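Local coordinates for protein 6-carboxyhexanoate--CoA ligase (Aquifex aeolicus, PDB 5TVA) that belongs to the 6-carboxyhexanoate--CoA ligase (BioW) family and binds adenosine monophosphate and coenzyme A next to each other, at residues A[136-144]-A[161-170]; A[105-115]-A[125-135]. All coordinates share one frame; numbering follows the deposited sequence.

Interaction 2 comes first along the chain and closes before interaction 1 opens: Arg135 ends one and Thr136 begins the other, and apart from this join their segments do not touch. Their centres lie 21 Å apart. Interaction 2 pairs the loop 105-115, which leads into strand 116-119 at the edge of the mixed sheet, with the loop 125-135 that follows this strand. Interaction 1 sits nearer the middle of the chain, where strand 139-141, an outer strand of the three-stranded parallel sheet, packs on helix 158-173. The run from Val134 to Thr136 therefore passes from one contact to the other, and both contribute residues to the adenosine monophosphate and coenzyme A pockets.

Interaction 1: A[136-144]-A[161-170]; sequences TIHFDWKDR and VDALALTFKN. With AMP (adenosine monophosphate), chain C.
Trp141 and Phe139 each turn a ring face to the helix. Ala165 CB sits over the five-membered ring of Trp141, 3.8 Å from its centroid, in a CH-pi contact; at the indole edge, NE1 bonds to Val161 O at 3.0 Å. That oxygen lies in the ring plane, although the donor stands above the carbonyl plane. The Phe139 ring takes Leu166 CA over one face, away from the ring centre, with Thr136 O at its edge, in plane; its CZ touches Leu166 CD2 at 3.5 Å. The guanidinium of Arg144 carries Trp141 CD1 over the centre of one face and meets carboxylates at its edge: NH1 bridges to Asp162 OD1 (2.7 Å), while NE and NH2 both grip Asp140 OD1. A bend at chi3 (-91°) turns the Arg144 group between these two acids, and Arg39 pairs with the other oxygen of Asp162.

Farther along, Lys169 NZ reaches Ile137 O at 2.9 Å and also bonds to Cys230 O and Lys234 O, so its buried ammonium is well supplied with carbonyls. Thr136 OG1 donates to Asn170 OD1 (2.6 Å), on a lone pair in the carbonyl plane. The Thr136 backbone pairs with the adenine edge, its N meeting AMP N1 at 2.9 Å and its O receiving AMP N6. Strand-on-helix packing thus runs straight into an adenine site read by main-chain atoms.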
loop_
_atom_site.group_PDB
_atom_site.type_symbol
_atom_site.label_atom_id
_atom_site.label_comp_id
_atom_site.label_asym_id
_atom_site.label_seq_id
_atom_site.Cartn_x
_atom_site.Cartn_y
_atom_site.Cartn_z
ATOM N N THR A 136 -0.369 5.216 4.685
ATOM C CA THR A 136 -0.073 6.109 3.571
ATOM C C THR A 136 -1.376 6.692 3.046
ATOM O O THR A 136 -2.319 5.942 2.768
ATOM C CB THR A 136 0.638 5.343 2.452
ATOM O OG1 THR A 136 1.838 4.739 2.944
ATOM C CG2 THR A 136 0.951 6.255 1.279
ATOM N N ILE A 137 -1.445 8.025 2.921
ATOM C CA ILE A 137 -2.644 8.725 2.450
ATOM C C ILE A 137 -2.209 9.890 1.575
ATOM O O ILE A 137 -1.015 10.110 1.346
ATOM C CB ILE A 137 -3.566 9.221 3.595
ATOM C CG1 ILE A 137 -2.876 10.239 4.509
ATOM C CG2 ILE A 137 -4.135 8.035 4.443
ATOM C CD1 ILE A 137 -3.894 11.048 5.326
ATOM N N HIS A 138 -3.196 10.627 1.058
ATOM C CA HIS A 138 -2.953 11.873 0.319
ATOM C C HIS A 138 -2.099 11.624 -0.921
ATOM O O HIS A 138 -1.130 12.341 -1.199
ATOM C CB HIS A 138 -2.308 12.940 1.208
ATOM C CG HIS A 138 -3.248 13.568 2.184
ATOM N ND1 HIS A 138 -4.619 13.512 2.046
ATOM C CD2 HIS A 138 -3.015 14.294 3.301
ATOM C CE1 HIS A 138 -5.189 14.163 3.044
ATOM N NE2 HIS A 138 -4.236 14.652 3.818
ATOM N N PHE A 139 -2.469 10.587 -1.661
ATOM C CA PHE A 139 -1.846 10.246 -2.931
ATOM C C PHE A 139 -2.954 9.884 -3.908
ATOM O O PHE A 139 -4.004 9.379 -3.502
ATOM C CB PHE A 139 -0.855 9.071 -2.780
ATOM C CG PHE A 139 -1.517 7.785 -2.455
ATOM C CD1 PHE A 139 -1.988 6.935 -3.489
ATOM C CD2 PHE A 139 -1.720 7.415 -1.140
ATOM C CE1 PHE A 139 -2.656 5.746 -3.197
ATOM C CE2 PHE A 139 -2.354 6.229 -0.838
ATOM C CZ PHE A 139 -2.844 5.383 -1.885
ATOM N N ASP A 140 -2.716 10.143 -5.195
ATOM C CA ASP A 140 -3.627 9.715 -6.251
ATOM C C ASP A 140 -2.897 9.782 -7.585
ATOM O O ASP A 140 -1.902 10.508 -7.730
ATOM C CB ASP A 140 -4.901 10.579 -6.279
ATOM C CG ASP A 140 -6.064 9.916 -7.054
ATOM O OD1 ASP A 140 -5.940 8.735 -7.454
ATOM O OD2 ASP A 140 -7.118 10.575 -7.211
ATOM N N TRP A 141 -3.377 8.980 -8.543
ATOM C CA TRP A 141 -2.998 9.167 -9.944
ATOM C C TRP A 141 -3.497 10.519 -10.430
ATOM O O TRP A 141 -4.665 10.863 -10.239
ATOM C CB TRP A 141 -3.591 8.067 -10.854
ATOM C CG TRP A 141 -3.108 6.678 -10.586
ATOM C CD1 TRP A 141 -3.784 5.690 -9.942
ATOM C CD2 TRP A 141 -1.831 6.134 -10.926
ATOM N NE1 TRP A 141 -3.007 4.563 -9.857
ATOM C CE2 TRP A 141 -1.806 4.809 -10.463
ATOM C CE3 TRP A 141 -0.694 6.650 -11.560
ATOM C CZ2 TRP A 141 -0.698 3.971 -10.638
ATOM C CZ3 TRP A 141 0.406 5.820 -11.735
ATOM C CH2 TRP A 141 0.396 4.495 -11.277
ATOM N N LYS A 142 -2.614 11.269 -11.085
ATOM C CA LYS A 142 -2.997 12.546 -11.681
ATOM C C LYS A 142 -4.217 12.414 -12.596
ATOM O O LYS A 142 -5.147 13.230 -12.538
ATOM C CB LYS A 142 -1.809 13.112 -12.459
ATOM C CG LYS A 142 -2.113 14.406 -13.189
ATOM C CD LYS A 142 -0.820 15.088 -13.581
ATOM C CE LYS A 142 -1.074 16.522 -13.969
ATOM N NZ LYS A 142 -1.598 17.251 -12.790
ATOM N N ASP A 143 -4.228 11.414 -13.471
ATOM C CA ASP A 143 -5.351 11.238 -14.408
ATOM C C ASP A 143 -5.845 9.808 -14.253
ATOM O O ASP A 143 -5.519 8.959 -15.089
ATOM C CB ASP A 143 -4.926 11.545 -15.865
ATOM C CG ASP A 143 -6.096 11.496 -16.844
ATOM O OD1 ASP A 143 -7.212 11.119 -16.430
ATOM O OD2 ASP A 143 -5.909 11.843 -18.032
ATOM N N ARG A 144 -6.609 9.547 -13.182
ATOM C CA ARG A 144 -6.911 8.161 -12.813
ATOM C C ARG A 144 -7.673 7.417 -13.921
ATOM O O ARG A 144 -7.461 6.214 -14.131
ATOM C CB ARG A 144 -7.700 8.110 -11.504
ATOM C CG ARG A 144 -7.836 6.694 -10.985
ATOM C CD ARG A 144 -8.484 6.621 -9.614
ATOM N NE ARG A 144 -7.501 6.669 -8.542
ATOM C CZ ARG A 144 -7.005 5.606 -7.905
ATOM N NH1 ARG A 144 -7.409 4.366 -8.224
ATOM N NH2 ARG A 144 -6.117 5.789 -6.918
ATOM N N VAL A 161 -3.867 -1.304 -9.973
ATOM C CA VAL A 161 -3.934 0.142 -10.170
ATOM C C VAL A 161 -3.809 0.865 -8.836
ATOM O O VAL A 161 -3.045 1.829 -8.709
ATOM C CB VAL A 161 -5.231 0.517 -10.912
ATOM C CG1 VAL A 161 -5.392 2.025 -10.999
ATOM C CG2 VAL A 161 -5.241 -0.123 -12.321
ATOM N N ASP A 162 -4.531 0.388 -7.815
ATOM C CA ASP A 162 -4.547 1.052 -6.510
ATOM C C ASP A 162 -3.225 0.872 -5.767
ATOM O O ASP A 162 -2.678 1.836 -5.222
ATOM C CB ASP A 162 -5.688 0.502 -5.659
ATOM C CG ASP A 162 -7.037 1.015 -6.089
ATOM O OD1 ASP A 162 -7.090 2.003 -6.865
ATOM O OD2 ASP A 162 -8.040 0.401 -5.654
ATOM N N ALA A 163 -2.704 -0.363 -5.722
ATOM C CA ALA A 163 -1.481 -0.638 -4.973
ATOM C C ALA A 163 -0.265 0.050 -5.587
ATOM O O ALA A 163 0.617 0.521 -4.850
ATOM C CB ALA A 163 -1.253 -2.149 -4.855
ATOM N N LEU A 164 -0.209 0.152 -6.915
ATOM C CA LEU A 164 0.899 0.857 -7.553
ATOM C C LEU A 164 0.992 2.296 -7.061
ATOM O O LEU A 164 2.076 2.774 -6.717
ATOM C CB LEU A 164 0.760 0.837 -9.075
ATOM C CG LEU A 164 1.445 -0.329 -9.790
ATOM C CD1 LEU A 164 0.927 -0.499 -11.218
ATOM C CD2 LEU A 164 2.964 -0.119 -9.779
ATOM N N ALA A 165 -0.131 3.019 -7.062
ATOM C CA ALA A 165 -0.075 4.419 -6.660
ATOM C C ALA A 165 0.393 4.538 -5.218
ATOM O O ALA A 165 1.141 5.457 -4.880
ATOM C CB ALA A 165 -1.438 5.089 -6.850
ATOM N N LEU A 166 -0.006 3.582 -4.370
ATOM C CA LEU A 166 0.357 3.591 -2.954
ATOM C C LEU A 166 1.854 3.320 -2.740
ATOM O O LEU A 166 2.502 4.020 -1.951
ATOM C CB LEU A 166 -0.508 2.564 -2.217
ATOM C CG LEU A 166 -0.558 2.182 -0.720
ATOM C CD1 LEU A 166 0.557 2.682 0.121
ATOM C CD2 LEU A 166 -1.888 2.575 -0.082
ATOM N N THR A 167 2.419 2.282 -3.391
ATOM C CA THR A 167 3.860 2.041 -3.273
ATOM C C THR A 167 4.659 3.185 -3.819
ATOM O O THR A 167 5.767 3.458 -3.342
ATOM C CB THR A 167 4.360 0.830 -4.050
ATOM O OG1 THR A 167 3.515 0.525 -5.180
ATOM C CG2 THR A 167 4.605 -0.285 -3.183
ATOM N N PHE A 168 4.200 3.762 -4.923
ATOM C CA PHE A 168 5.069 4.748 -5.518
ATOM C C PHE A 168 5.209 5.938 -4.591
ATOM O O PHE A 168 6.308 6.495 -4.472
ATOM C CB PHE A 168 4.585 5.168 -6.897
ATOM C CG PHE A 168 5.580 6.017 -7.599
ATOM C CD1 PHE A 168 6.748 5.452 -8.090
ATOM C CD2 PHE A 168 5.401 7.390 -7.697
ATOM C CE1 PHE A 168 7.710 6.236 -8.711
ATOM C CE2 PHE A 168 6.355 8.176 -8.312
ATOM C CZ PHE A 168 7.511 7.601 -8.823
ATOM N N LYS A 169 4.123 6.299 -3.886
ATOM C CA LYS A 169 4.223 7.343 -2.877
ATOM C C LYS A 169 5.178 6.936 -1.764
ATOM O O LYS A 169 6.018 7.738 -1.348
ATOM C CB LYS A 169 2.851 7.691 -2.297
ATOM C CG LYS A 169 2.747 9.180 -1.888
ATOM C CD LYS A 169 2.327 9.379 -0.436
ATOM C CE LYS A 169 2.165 10.859 -0.136
ATOM N NZ LYS A 169 1.649 11.118 1.239
ATOM N N ASN A 170 5.057 5.697 -1.267
ATOM C CA ASN A 170 5.961 5.213 -0.227
ATOM C C ASN A 170 7.415 5.395 -0.648
ATOM O O ASN A 170 8.206 6.018 0.066
ATOM C CB ASN A 170 5.678 3.743 0.092
ATOM C CG ASN A 170 4.327 3.540 0.751
ATOM O OD1 ASN A 170 3.706 4.493 1.210
ATOM N ND2 ASN A 170 3.862 2.292 0.794
HETATM P P AMP C . -5.381 -3.700 1.515
HETATM O O1P AMP C . -4.445 -3.088 0.495
HETATM O O2P AMP C . -6.527 -2.754 1.807
HETATM O O3P AMP C . -5.742 -5.170 1.331
HETATM O "O5'" AMP C . -4.559 -3.766 2.885
HETATM C "C5'" AMP C . -3.565 -4.760 3.131
HETATM C "C4'" AMP C . -2.947 -4.543 4.493
HETATM O "O4'" AMP C . -2.043 -3.408 4.420
HETATM C "C3'" AMP C . -3.954 -4.203 5.594
HETATM O "O3'" AMP C . -4.385 -5.345 6.314
HETATM C "C2'" AMP C . -3.241 -3.182 6.466
HETATM O "O2'" AMP C . -2.498 -3.835 7.484
HETATM C "C1'" AMP C . -2.270 -2.521 5.484
HETATM N N9 AMP C . -2.787 -1.251 4.925
HETATM C C8 AMP C . -4.024 -1.017 4.444
HETATM N N7 AMP C . -4.152 0.273 4.026
HETATM C C5 AMP C . -2.980 0.902 4.233
HETATM C C6 AMP C . -2.412 2.257 3.997
HETATM N N6 AMP C . -3.140 3.259 3.456
HETATM N N1 AMP C . -1.118 2.470 4.364
HETATM C C2 AMP C . -0.371 1.506 4.920
HETATM N N3 AMP C . -0.821 0.262 5.155
HETATM C C4 AMP C . -2.086 -0.107 4.834
#

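Interaction 2: A[105-115]-A[125-135]; sequences ANPKGGNMRGA and RLEEDKERGVR. With COA (coenzyme A), chain D.
Main-chain bonds join Ala115 and Val134 as an antiparallel hydrogen-bonded pair, a single bridge in which Ala115 N reaches Val134 O at 2.9 Å and Val134 N returns to Ala115 O. Earlier in the loop, Arg113 N donates to Glu131 O. Around the bridge Gly114 and Gly133, with CA atoms 4.3 Å apart, bring the two backbones close together.

Among side chain to backbone bonds, Arg125 holds Ala105 O end-on, with NH1 at 3.0 Å and NH2 at 3.3 Å; its NE and NH2 also grip Glu127 OE2, which fixes the guanidinium between carbonyl and acid. Arg135 NE bonds to Arg113 O (3.2 Å). Asn106 OD1 accepts from Lys108 N in an Asx turn.

The charged contacts of Glu131 are looser. Arg113 and Glu131 run side by side, with only a long salt bridge between NH2 and OE1, 3.8 Å, and Lys108 NZ stays beyond salt-bridge range of the same carboxylate.

Van der Waals packing rests on Met112, whose CE, swung round by a bend at chi3 (67°), lies 3.4 Å from Lys130 O and against Gly133 CA. Asn106 OD1 touches Glu131 CG.

Arg113, Arg132 and Arg135 gather at coenzyme A: the Arg135 guanidinium lies between the adenine C8A on one face and Arg132 NH2 on the other, and Arg132 comes close to the 3'-phosphate. Paired loops thus form an arginine-lined nucleotide-phosphate pocket, while Met112 O and Gly114 O bind the adenosine monophosphate ribose at O2'.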
loop_
_atom_site.group_PDB
_atom_site.type_symbol
_atom_site.label_atom_id
_atom_site.label_comp_id
_atom_site.label_asym_id
_atom_site.label_seq_id
_atom_site.Cartn_x
_atom_site.Cartn_y
_atom_site.Cartn_z
ATOM N N ALA A 105 0.540 -9.656 12.333
ATOM C CA ALA A 105 1.298 -8.446 12.649
ATOM C C ALA A 105 0.711 -7.688 13.837
ATOM O O ALA A 105 1.465 -7.099 14.623
ATOM C CB ALA A 105 1.367 -7.548 11.413
ATOM N N ASN A 106 -0.612 -7.681 13.980
ATOM C CA ASN A 106 -1.271 -7.058 15.136
ATOM C C ASN A 106 -1.064 -7.937 16.367
ATOM O O ASN A 106 -1.510 -9.094 16.371
ATOM C CB ASN A 106 -2.768 -6.862 14.840
ATOM C CG ASN A 106 -3.520 -6.116 15.954
ATOM O OD1 ASN A 106 -3.109 -6.102 17.111
ATOM N ND2 ASN A 106 -4.634 -5.493 15.588
ATOM N N PRO A 107 -0.416 -7.442 17.426
ATOM C CA PRO A 107 -0.094 -8.318 18.567
ATOM C C PRO A 107 -1.313 -8.860 19.298
ATOM O O PRO A 107 -1.195 -9.894 19.968
ATOM C CB PRO A 107 0.741 -7.412 19.481
ATOM C CG PRO A 107 0.309 -6.020 19.123
ATOM C CD PRO A 107 0.036 -6.058 17.643
ATOM N N LYS A 108 -2.471 -8.205 19.200
ATOM C CA LYS A 108 -3.702 -8.710 19.793
ATOM C C LYS A 108 -4.554 -9.471 18.786
ATOM O O LYS A 108 -5.781 -9.511 18.915
ATOM C CB LYS A 108 -4.503 -7.570 20.426
ATOM C CG LYS A 108 -3.650 -6.618 21.266
ATOM C CD LYS A 108 -4.386 -6.143 22.516
ATOM C CE LYS A 108 -3.695 -4.937 23.146
ATOM N NZ LYS A 108 -3.771 -4.932 24.640
ATOM N N GLY A 109 -3.923 -10.077 17.782
ATOM C CA GLY A 109 -4.639 -10.874 16.808
ATOM C C GLY A 109 -5.167 -10.098 15.616
ATOM O O GLY A 109 -5.616 -8.951 15.743
ATOM N N GLY A 110 -5.111 -10.720 14.447
ATOM C CA GLY A 110 -5.689 -10.137 13.259
ATOM C C GLY A 110 -4.715 -9.271 12.487
ATOM O O GLY A 110 -3.497 -9.263 12.705
ATOM N N ASN A 111 -5.285 -8.528 11.546
ATOM C CA ASN A 111 -4.504 -7.600 10.752
ATOM C C ASN A 111 -4.360 -6.268 11.476
ATOM O O ASN A 111 -5.127 -5.929 12.383
ATOM C CB ASN A 111 -5.152 -7.374 9.390
ATOM C CG ASN A 111 -5.455 -8.662 8.679
ATOM O OD1 ASN A 111 -4.578 -9.256 8.049
ATOM N ND2 ASN A 111 -6.701 -9.115 8.784
ATOM N N MET A 112 -3.350 -5.512 11.063
ATOM C CA MET A 112 -3.217 -4.139 11.500
ATOM C C MET A 112 -4.138 -3.245 10.671
ATOM O O MET A 112 -4.696 -3.653 9.654
ATOM C CB MET A 112 -1.759 -3.686 11.383
ATOM C CG MET A 112 -0.759 -4.471 12.241
ATOM S SD MET A 112 0.944 -4.077 11.764
ATOM C CE MET A 112 1.027 -2.364 12.280
ATOM N N ARG A 113 -4.310 -2.009 11.129
ATOM C CA ARG A 113 -4.959 -0.979 10.338
ATOM C C ARG A 113 -3.961 -0.171 9.531
ATOM O O ARG A 113 -4.291 0.932 9.083
ATOM C CB ARG A 113 -5.777 -0.045 11.231
ATOM C CG ARG A 113 -6.822 -0.754 12.083
ATOM C CD ARG A 113 -7.499 0.192 13.071
ATOM N NE ARG A 113 -7.734 -0.504 14.326
ATOM C CZ ARG A 113 -7.096 -0.245 15.464
ATOM N NH1 ARG A 113 -6.202 0.738 15.525
ATOM N NH2 ARG A 113 -7.374 -0.954 16.552
ATOM N N GLY A 114 -2.758 -0.692 9.341
ATOM C CA GLY A 114 -1.715 0.073 8.685
ATOM C C GLY A 114 -0.431 -0.721 8.637
ATOM O O GLY A 114 -0.396 -1.900 8.986
ATOM N N ALA A 115 0.632 -0.056 8.209
ATOM C CA ALA A 115 1.872 -0.745 7.896
ATOM C C ALA A 115 2.835 -0.745 9.085
ATOM O O ALA A 115 2.819 0.161 9.936
ATOM C CB ALA A 115 2.535 -0.108 6.670
ATOM N N ARG A 125 10.681 -2.962 14.981
ATOM C CA ARG A 125 9.459 -2.251 14.624
ATOM C C ARG A 125 9.455 -0.867 15.267
ATOM O O ARG A 125 9.467 -0.760 16.495
ATOM C CB ARG A 125 8.244 -3.056 15.079
ATOM C CG ARG A 125 8.056 -4.353 14.300
ATOM C CD ARG A 125 6.858 -5.156 14.792
ATOM N NE ARG A 125 5.588 -4.447 14.648
ATOM C CZ ARG A 125 4.404 -5.047 14.712
ATOM N NH1 ARG A 125 4.347 -6.355 14.911
ATOM N NH2 ARG A 125 3.282 -4.355 14.555
ATOM N N LEU A 126 9.385 0.188 14.439
ATOM C CA LEU A 126 9.470 1.575 14.901
ATOM C C LEU A 126 8.118 2.261 15.068
ATOM O O LEU A 126 8.059 3.333 15.688
ATOM C CB LEU A 126 10.307 2.414 13.928
ATOM C CG LEU A 126 11.679 1.863 13.527
ATOM C CD1 LEU A 126 12.363 2.767 12.503
ATOM C CD2 LEU A 126 12.571 1.676 14.746
ATOM N N GLU A 127 7.037 1.706 14.515
ATOM C CA GLU A 127 5.739 2.333 14.723
ATOM C C GLU A 127 5.378 2.284 16.206
ATOM O O GLU A 127 5.671 1.308 16.906
ATOM C CB GLU A 127 4.659 1.658 13.866
ATOM C CG GLU A 127 4.208 0.286 14.332
ATOM C CD GLU A 127 5.094 -0.838 13.829
ATOM O OE1 GLU A 127 6.123 -0.549 13.167
ATOM O OE2 GLU A 127 4.748 -2.021 14.084
ATOM N N GLU A 128 4.757 3.365 16.688
ATOM C CA GLU A 128 4.411 3.464 18.106
ATOM C C GLU A 128 3.219 2.588 18.441
ATOM O O GLU A 128 3.185 1.946 19.499
ATOM C CB GLU A 128 4.093 4.915 18.469
ATOM C CG GLU A 128 5.281 5.738 18.820
ATOM C CD GLU A 128 5.902 5.272 20.099
ATOM O OE1 GLU A 128 5.137 4.958 21.044
ATOM O OE2 GLU A 128 7.146 5.196 20.146
ATOM N N ASP A 129 2.215 2.584 17.568
ATOM C CA ASP A 129 0.983 1.829 17.776
ATOM C C ASP A 129 1.045 0.619 16.855
ATOM O O ASP A 129 0.807 0.730 15.651
ATOM C CB ASP A 129 -0.242 2.689 17.503
ATOM C CG ASP A 129 -1.537 1.962 17.787
ATOM O OD1 ASP A 129 -1.536 0.711 17.730
ATOM O OD2 ASP A 129 -2.561 2.639 18.053
ATOM N N LYS A 130 1.356 -0.539 17.432
ATOM C CA LYS A 130 1.551 -1.747 16.650
ATOM C C LYS A 130 0.235 -2.406 16.245
ATOM O O LYS A 130 0.250 -3.335 15.434
ATOM C CB LYS A 130 2.447 -2.718 17.434
ATOM C CG LYS A 130 3.658 -2.004 18.042
ATOM C CD LYS A 130 4.764 -2.958 18.466
ATOM C CE LYS A 130 5.852 -2.232 19.280
ATOM N NZ LYS A 130 6.449 -1.048 18.572
ATOM N N GLU A 131 -0.898 -1.951 16.774
ATOM C CA GLU A 131 -2.155 -2.389 16.195
ATOM C C GLU A 131 -2.527 -1.541 14.989
ATOM O O GLU A 131 -3.029 -2.066 13.981
ATOM C CB GLU A 131 -3.272 -2.337 17.234
ATOM C CG GLU A 131 -2.880 -2.899 18.583
ATOM C CD GLU A 131 -4.016 -2.827 19.577
ATOM O OE1 GLU A 131 -5.183 -2.733 19.131
ATOM O OE2 GLU A 131 -3.741 -2.839 20.793
ATOM N N ARG A 132 -2.236 -0.244 15.071
ATOM C CA ARG A 132 -2.685 0.697 14.058
ATOM C C ARG A 132 -1.697 0.787 12.897
ATOM O O ARG A 132 -2.100 0.795 11.723
ATOM C CB ARG A 132 -2.900 2.062 14.699
ATOM C CG ARG A 132 -3.878 2.905 13.955
ATOM C CD ARG A 132 -3.602 4.423 14.071
ATOM N NE ARG A 132 -2.927 4.806 12.843
ATOM C CZ ARG A 132 -2.877 6.049 12.381
ATOM N NH1 ARG A 132 -3.532 7.032 13.013
ATOM N NH2 ARG A 132 -2.225 6.311 11.249
ATOM N N GLY A 133 -0.397 0.857 13.211
ATOM C CA GLY A 133 0.602 1.147 12.206
ATOM C C GLY A 133 0.479 2.563 11.666
ATOM O O GLY A 133 -0.214 3.419 12.201
ATOM N N VAL A 134 1.157 2.785 10.547
ATOM C CA VAL A 134 1.091 4.060 9.843
ATOM C C VAL A 134 0.378 3.832 8.510
ATOM O O VAL A 134 0.554 2.791 7.869
ATOM C CB VAL A 134 2.509 4.643 9.668
ATOM C CG1 VAL A 134 2.475 5.954 8.929
ATOM C CG2 VAL A 134 3.120 4.847 11.038
ATOM N N ARG A 135 -0.441 4.795 8.109
ATOM C CA ARG A 135 -1.234 4.713 6.895
ATOM C C ARG A 135 -0.694 5.705 5.886
ATOM O O ARG A 135 -0.581 6.895 6.193
ATOM C CB ARG A 135 -2.708 5.023 7.164
ATOM C CG ARG A 135 -3.618 3.839 7.399
ATOM C CD ARG A 135 -5.014 4.352 7.772
ATOM N NE ARG A 135 -5.395 3.906 9.105
ATOM C CZ ARG A 135 -5.668 4.688 10.146
ATOM N NH1 ARG A 135 -5.643 6.013 10.056
ATOM N NH2 ARG A 135 -5.981 4.117 11.297
HETATM N N1A COA D . -7.967 0.160 7.525
HETATM C C2A COA D . -8.550 0.015 8.725
HETATM N N3A COA D . -9.083 1.047 9.366
HETATM C C4A COA D . -9.025 2.285 8.836
HETATM C C5A COA D . -8.424 2.479 7.591
HETATM C C6A COA D . -7.887 1.339 6.940
HETATM N N6A COA D . -7.210 1.509 5.591
HETATM N N7A COA D . -8.509 3.772 7.275
HETATM C C8A COA D . -9.128 4.389 8.263
HETATM N N9A COA D . -9.475 3.499 9.196
HETATM C C1B COA D . -10.111 3.972 10.460
HETATM C C2B COA D . -10.429 3.329 11.506
HETATM O O2B COA D . -9.435 2.355 11.959
HETATM C C3B COA D . -10.220 4.702 12.443
HETATM O O3B COA D . -8.789 4.952 12.467
HETATM P P3B COA D . -7.703 4.780 13.738
HETATM O O7A COA D . -6.815 5.985 13.693
HETATM O O8A COA D . -8.367 4.672 15.077
HETATM O O9A COA D . -6.837 3.562 13.548
HETATM C C4B COA D . -10.869 5.638 11.812
HETATM O O4B COA D . -11.207 5.059 10.398
HETATM C C5B COA D . -10.085 7.024 11.628
HETATM O O5B COA D . -9.175 6.943 10.585
HETATM P P1A COA D . -8.777 8.205 9.559
HETATM O O1A COA D . -7.258 8.420 9.601
HETATM O O2A COA D . -9.504 9.487 9.887
HETATM O O3A COA D . -9.147 7.723 8.029
HETATM P P2A COA D . -9.488 8.702 6.701
HETATM O O4A COA D . -10.964 9.101 6.834
HETATM O O5A COA D . -8.665 9.999 6.735
HETATM O O6A COA D . -9.215 7.781 5.312
HETATM C CBP COA D . -8.088 6.014 3.801
HETATM C CCP COA D . -8.047 6.915 5.137
HETATM C CDP COA D . -9.140 4.886 3.967
HETATM C CEP COA D . -8.637 6.863 2.635
HETATM C CAP COA D . -6.616 5.405 3.468
HETATM O OAP COA D . -6.454 4.110 3.914
HETATM C C9P COA D . -6.224 5.363 1.964
HETATM O O9P COA D . -5.621 6.274 1.440
HETATM N N8P COA D . -6.565 4.206 1.140
HETATM C C7P COA D . -6.222 4.151 -0.318
HETATM C C6P COA D . -5.256 3.024 -0.655
HETATM C C5P COA D . -5.792 1.578 -0.364
HETATM O O5P COA D . -6.297 1.302 0.658
HETATM N N4P COA D . -5.622 0.546 -1.419
HETATM C C3P COA D . -6.155 -0.857 -1.179
HETATM C C2P COA D . -5.533 -1.793 -2.221
HETATM S S1P COA D . -3.738 -1.529 -2.081
#